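Local coordinates for protein GH18 chiitnase (Pseudoalteromonas aurantia, PDB 6K7Z) that probably hydrolyses internal glycosidic bonds of chitin, as an endo-acting chitinase of glycoside hydrolase family 18, at residues G130-R142 and G169-D182. Sequence-based numbering, arbitrary orientation.
Sequences GAQFLISLTQELR and GYVEVVELVGQEID
Ile135 of helix 130-142 enters helix 169-177 as a knob, its side chain lodged among Glu172, Val173, Leu176 and Val177. Its two branches divide the work: with CG1 anti to the carbonyl carbon (chi1 -73°), CD1 runs on to Leu176 CB at 3.7 Å, while CG2 meets Val177 CG1 at 3.6 Å. Val177 is shared, since its other methyl, CG2, lies against CB and CG2 of Thr138. One turn earlier, the extended side chain of Glu172 lays its carboxylate carbon CD over Ala131 CB (3.4 Å). Toward the barrel, the Leu134 side chain crosses that of Tyr170 at about a right angle, Leu134 CD1 coming 3.5 Å from Tyr170 CE1, and Val173 CG2 packs on Leu134 CB. These are neighbouring outer helices of the family 18 TIM barrel, running the same way at 32° with axes 8.6 Å apart, and strand 151-154 lies between them in the chain. His154 of that strand joins both helices, hydrogen-bonding Tyr170 OH and Thr138 OG1; the latter also donates to Leu134 O. At the far end, Arg142, its chain bent at chi2 and chi3, turns its guanidinium side-on to the backbone of Glu180. NE and NH2 both donate to Glu180 O, NH2 at 2.8 Å, with the oxygen near the guanidinium plane. NH2 also forms a salt bridge to Asp182 OD2 (2.7 Å), again within its own plane but from above the carboxylate; OD2 has a second donor in Ile152 N. A leucine in place of Arg142 would probably leave Glu180 O without these two donors and Asp182 without its charged mate. Beside this grip, Glu180 OE1 approaches Gln139 CA and Arg142 CB, and a water held by Gln139 O reaches OE1 weakly.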
loop_
_atom_site.group_PDB
_atom_site.type_symbol
_atom_site.label_atom_id
_atom_site.label_comp_id
_atom_site.label_asym_id
_atom_site.label_seq_id
_atom_site.Cartn_x
_atom_site.Cartn_y
_atom_site.Cartn_z
ATOM N N GLY A 130 12.963 -11.201 6.557
ATOM C CA GLY A 130 11.819 -10.353 6.252
ATOM C C GLY A 130 10.766 -11.048 5.406
ATOM O O GLY A 130 9.564 -10.815 5.580
ATOM N N ALA A 131 11.195 -11.893 4.469
ATOM C CA ALA A 131 10.235 -12.627 3.656
ATOM C C ALA A 131 9.393 -13.554 4.520
ATOM O O ALA A 131 8.163 -13.585 4.401
ATOM C CB ALA A 131 10.959 -13.409 2.559
ATOM N N GLN A 132 10.036 -14.310 5.412
ATOM C CA GLN A 132 9.265 -15.200 6.269
ATOM C C GLN A 132 8.362 -14.416 7.214
ATOM O O GLN A 132 7.263 -14.879 7.544
ATOM C CB GLN A 132 10.196 -16.134 7.042
ATOM C CG GLN A 132 9.445 -17.040 8.018
ATOM C CD GLN A 132 8.428 -17.942 7.310
ATOM O OE1 GLN A 132 8.768 -18.659 6.364
ATOM N NE2 GLN A 132 7.166 -17.882 7.754
ATOM N N PHE A 133 8.797 -13.223 7.640
ATOM C CA PHE A 133 7.938 -12.364 8.448
ATOM C C PHE A 133 6.680 -11.987 7.678
ATOM O O PHE A 133 5.558 -12.132 8.181
ATOM C CB PHE A 133 8.702 -11.112 8.872
ATOM C CG PHE A 133 7.821 -10.039 9.456
ATOM C CD1 PHE A 133 7.161 -10.242 10.660
ATOM C CD2 PHE A 133 7.660 -8.821 8.808
ATOM C CE1 PHE A 133 6.357 -9.256 11.202
ATOM C CE2 PHE A 133 6.853 -7.824 9.338
ATOM C CZ PHE A 133 6.195 -8.039 10.540
ATOM N N LEU A 134 6.851 -11.506 6.448
ATOM C CA LEU A 134 5.698 -11.112 5.652
ATOM C C LEU A 134 4.827 -12.310 5.307
ATOM O O LEU A 134 3.598 -12.205 5.285
ATOM C CB LEU A 134 6.177 -10.403 4.398
ATOM C CG LEU A 134 6.858 -9.082 4.725
ATOM C CD1 LEU A 134 7.525 -8.561 3.467
ATOM C CD2 LEU A 134 5.842 -8.077 5.238
ATOM N N ILE A 135 5.443 -13.458 5.039
ATOM C CA ILE A 135 4.667 -14.669 4.773
ATOM C C ILE A 135 3.831 -15.048 5.990
ATOM O O ILE A 135 2.620 -15.268 5.885
ATOM C CB ILE A 135 5.606 -15.811 4.353
ATOM C CG1 ILE A 135 6.118 -15.544 2.939
ATOM C CG2 ILE A 135 4.918 -17.182 4.480
ATOM C CD1 ILE A 135 7.311 -16.387 2.556
ATOM N N SER A 136 4.462 -15.128 7.158
ATOM C CA SER A 136 3.730 -15.505 8.370
ATOM C C SER A 136 2.688 -14.459 8.746
ATOM O O SER A 136 1.559 -14.803 9.114
ATOM C CB SER A 136 4.705 -15.724 9.529
ATOM O OG SER A 136 3.983 -15.979 10.730
ATOM N N LEU A 137 3.054 -13.175 8.695
ATOM C CA LEU A 137 2.081 -12.135 9.011
ATOM C C LEU A 137 0.875 -12.204 8.078
ATOM O O LEU A 137 -0.272 -12.103 8.529
ATOM C CB LEU A 137 2.731 -10.754 8.942
ATOM C CG LEU A 137 1.771 -9.595 9.212
ATOM C CD1 LEU A 137 1.187 -9.683 10.619
ATOM C CD2 LEU A 137 2.453 -8.237 8.975
ATOM N N THR A 138 1.109 -12.405 6.777
ATOM C CA THR A 138 -0.017 -12.493 5.854
ATOM C C THR A 138 -0.924 -13.668 6.201
ATOM O O THR A 138 -2.149 -13.517 6.247
ATOM C CB THR A 138 0.480 -12.595 4.410
ATOM O OG1 THR A 138 1.158 -11.384 4.050
ATOM C CG2 THR A 138 -0.688 -12.802 3.458
ATOM N N GLN A 139 -0.339 -14.832 6.501
ATOM C CA GLN A 139 -1.145 -16.006 6.811
ATOM C C GLN A 139 -1.979 -15.778 8.065
ATOM O O GLN A 139 -3.177 -16.083 8.095
ATOM C CB GLN A 139 -0.242 -17.227 6.979
ATOM C CG GLN A 139 0.305 -17.780 5.670
ATOM C CD GLN A 139 1.359 -18.854 5.878
ATOM O OE1 GLN A 139 2.003 -18.916 6.924
ATOM N NE2 GLN A 139 1.549 -19.701 4.870
ATOM N N GLU A 140 -1.358 -15.240 9.115
ATOM C CA GLU A 140 -2.070 -15.046 10.371
ATOM C C GLU A 140 -3.141 -13.977 10.239
ATOM O O GLU A 140 -4.214 -14.079 10.844
ATOM C CB GLU A 140 -1.082 -14.681 11.476
ATOM C CG GLU A 140 -0.033 -15.736 11.727
ATOM C CD GLU A 140 -0.599 -16.939 12.449
ATOM O OE1 GLU A 140 -1.798 -16.907 12.825
ATOM O OE2 GLU A 140 0.162 -17.900 12.658
ATOM N N LEU A 141 -2.863 -12.940 9.455
ATOM C CA LEU A 141 -3.850 -11.890 9.248
ATOM C C LEU A 141 -5.033 -12.410 8.442
ATOM O O LEU A 141 -6.193 -12.125 8.773
ATOM C CB LEU A 141 -3.176 -10.710 8.550
ATOM C CG LEU A 141 -3.618 -9.263 8.746
ATOM C CD1 LEU A 141 -3.894 -8.941 10.194
ATOM C CD2 LEU A 141 -2.514 -8.360 8.203
ATOM N N ARG A 142 -4.752 -13.187 7.393
ATOM C CA ARG A 142 -5.800 -13.705 6.519
ATOM C C ARG A 142 -6.698 -14.684 7.255
ATOM O O ARG A 142 -7.903 -14.748 6.985
ATOM C CB ARG A 142 -5.169 -14.369 5.290
ATOM C CG ARG A 142 -6.170 -14.961 4.306
ATOM C CD ARG A 142 -7.225 -13.925 3.926
ATOM N NE ARG A 142 -6.772 -13.074 2.840
ATOM C CZ ARG A 142 -7.324 -11.906 2.528
ATOM N NH1 ARG A 142 -8.343 -11.437 3.231
ATOM N NH2 ARG A 142 -6.853 -11.204 1.512
ATOM N N GLY A 169 12.788 -9.709 -1.782
ATOM C CA GLY A 169 12.050 -10.438 -0.768
ATOM C C GLY A 169 10.620 -10.761 -1.155
ATOM O O GLY A 169 10.094 -11.804 -0.766
ATOM N N TYR A 170 9.968 -9.885 -1.928
ATOM C CA TYR A 170 8.565 -10.126 -2.247
ATOM C C TYR A 170 8.360 -11.186 -3.316
ATOM O O TYR A 170 7.236 -11.676 -3.462
ATOM C CB TYR A 170 7.876 -8.826 -2.674
ATOM C CG TYR A 170 7.186 -8.164 -1.526
ATOM C CD1 TYR A 170 7.900 -7.410 -0.610
ATOM C CD2 TYR A 170 5.821 -8.323 -1.327
ATOM C CE1 TYR A 170 7.264 -6.795 0.452
ATOM C CE2 TYR A 170 5.170 -7.721 -0.241
ATOM C CZ TYR A 170 5.907 -6.963 0.634
ATOM O OH TYR A 170 5.308 -6.362 1.711
ATOM N N VAL A 171 9.399 -11.541 -4.074
ATOM C CA VAL A 171 9.304 -12.724 -4.930
ATOM C C VAL A 171 8.985 -13.944 -4.079
ATOM O O VAL A 171 8.043 -14.693 -4.356
ATOM C CB VAL A 171 10.603 -12.926 -5.731
ATOM C CG1 VAL A 171 10.591 -14.277 -6.446
ATOM C CG2 VAL A 171 10.776 -11.808 -6.746
ATOM N N GLU A 172 9.757 -14.141 -3.011
ATOM C CA GLU A 172 9.464 -15.220 -2.078
ATOM C C GLU A 172 8.079 -15.055 -1.476
ATOM O O GLU A 172 7.324 -16.027 -1.360
ATOM C CB GLU A 172 10.524 -15.270 -0.977
ATOM C CG GLU A 172 10.342 -16.421 0.011
ATOM C CD GLU A 172 11.428 -16.478 1.092
ATOM O OE1 GLU A 172 12.550 -15.973 0.861
ATOM O OE2 GLU A 172 11.151 -17.040 2.178
ATOM N N VAL A 173 7.714 -13.827 -1.101
ATOM C CA VAL A 173 6.403 -13.606 -0.497
ATOM C C VAL A 173 5.291 -14.067 -1.437
ATOM O O VAL A 173 4.433 -14.875 -1.056
ATOM C CB VAL A 173 6.232 -12.127 -0.098
ATOM C CG1 VAL A 173 4.804 -11.865 0.348
ATOM C CG2 VAL A 173 7.204 -11.764 1.023
ATOM N N VAL A 174 5.280 -13.566 -2.678
ATOM C CA VAL A 174 4.146 -13.900 -3.540
ATOM C C VAL A 174 4.166 -15.378 -3.905
ATOM O O VAL A 174 3.108 -15.991 -4.084
ATOM C CB VAL A 174 4.090 -13.015 -4.803
ATOM C CG1 VAL A 174 3.910 -11.543 -4.435
ATOM C CG2 VAL A 174 5.321 -13.218 -5.690
ATOM N N GLU A 175 5.351 -15.981 -3.988
ATOM C CA GLU A 175 5.422 -17.405 -4.291
ATOM C C GLU A 175 4.782 -18.259 -3.208
ATOM O O GLU A 175 4.179 -19.289 -3.517
ATOM C CB GLU A 175 6.873 -17.810 -4.495
ATOM C CG GLU A 175 7.354 -17.458 -5.892
ATOM C CD GLU A 175 8.845 -17.553 -6.042
ATOM O OE1 GLU A 175 9.560 -17.663 -5.023
ATOM O OE2 GLU A 175 9.299 -17.503 -7.193
ATOM N N LEU A 176 4.880 -17.848 -1.946
ATOM C CA LEU A 176 4.346 -18.642 -0.844
ATOM C C LEU A 176 2.923 -18.274 -0.448
ATOM O O LEU A 176 2.148 -19.169 -0.092
ATOM C CB LEU A 176 5.258 -18.528 0.380
ATOM C CG LEU A 176 6.375 -19.581 0.486
ATOM C CD1 LEU A 176 5.771 -20.981 0.531
ATOM C CD2 LEU A 176 7.371 -19.465 -0.650
ATOM N N VAL A 177 2.546 -16.989 -0.491
ATOM C CA VAL A 177 1.240 -16.569 0.020
ATOM C C VAL A 177 0.541 -15.578 -0.909
ATOM O O VAL A 177 -0.441 -14.944 -0.513
ATOM C CB VAL A 177 1.350 -15.953 1.430
ATOM C CG1 VAL A 177 1.916 -16.964 2.440
ATOM C CG2 VAL A 177 2.170 -14.644 1.393
ATOM N N GLY A 178 1.022 -15.446 -2.147
ATOM C CA GLY A 178 0.382 -14.528 -3.078
ATOM C C GLY A 178 -1.108 -14.760 -3.232
ATOM O O GLY A 178 -1.874 -13.810 -3.433
ATOM N N GLN A 179 -1.546 -16.017 -3.124
ATOM C CA GLN A 179 -2.964 -16.324 -3.247
ATOM C C GLN A 179 -3.793 -15.708 -2.126
ATOM O O GLN A 179 -5.015 -15.584 -2.270
ATOM C CB GLN A 179 -3.166 -17.842 -3.291
ATOM C CG GLN A 179 -2.871 -18.567 -1.977
ATOM C CD GLN A 179 -1.379 -18.744 -1.675
ATOM O OE1 GLN A 179 -0.507 -18.425 -2.493
ATOM N NE2 GLN A 179 -1.084 -19.279 -0.488
ATOM N N GLU A 180 -3.166 -15.300 -1.026
ATOM C CA GLU A 180 -3.868 -14.713 0.104
ATOM C C GLU A 180 -3.819 -13.191 0.119
ATOM O O GLU A 180 -4.407 -12.573 1.011
ATOM C CB GLU A 180 -3.292 -15.263 1.409
ATOM C CG GLU A 180 -3.473 -16.770 1.532
ATOM C CD GLU A 180 -2.953 -17.324 2.832
ATOM O OE1 GLU A 180 -2.661 -16.536 3.757
ATOM O OE2 GLU A 180 -2.836 -18.562 2.932
ATOM N N ILE A 181 -3.120 -12.580 -0.825
ATOM C CA ILE A 181 -2.972 -11.130 -0.906
ATOM C C ILE A 181 -3.904 -10.622 -1.992
ATOM O O ILE A 181 -3.945 -11.183 -3.098
ATOM C CB ILE A 181 -1.510 -10.752 -1.216
ATOM C CG1 ILE A 181 -0.598 -11.169 -0.061
ATOM C CG2 ILE A 181 -1.382 -9.258 -1.574
ATOM C CD1 ILE A 181 0.884 -11.008 -0.362
ATOM N N ASP A 182 -4.636 -9.548 -1.703
ATOM C CA ASP A 182 -5.553 -9.037 -2.712
ATOM C C ASP A 182 -4.825 -8.283 -3.817
ATOM O O ASP A 182 -5.131 -8.475 -4.999
ATOM C CB ASP A 182 -6.618 -8.163 -2.056
ATOM C CG ASP A 182 -7.562 -8.979 -1.188
ATOM O OD1 ASP A 182 -8.500 -9.585 -1.737
ATOM O OD2 ASP A 182 -7.354 -9.021 0.026
HETATM O O HOH W 1 -4.024 -17.956 6.421
#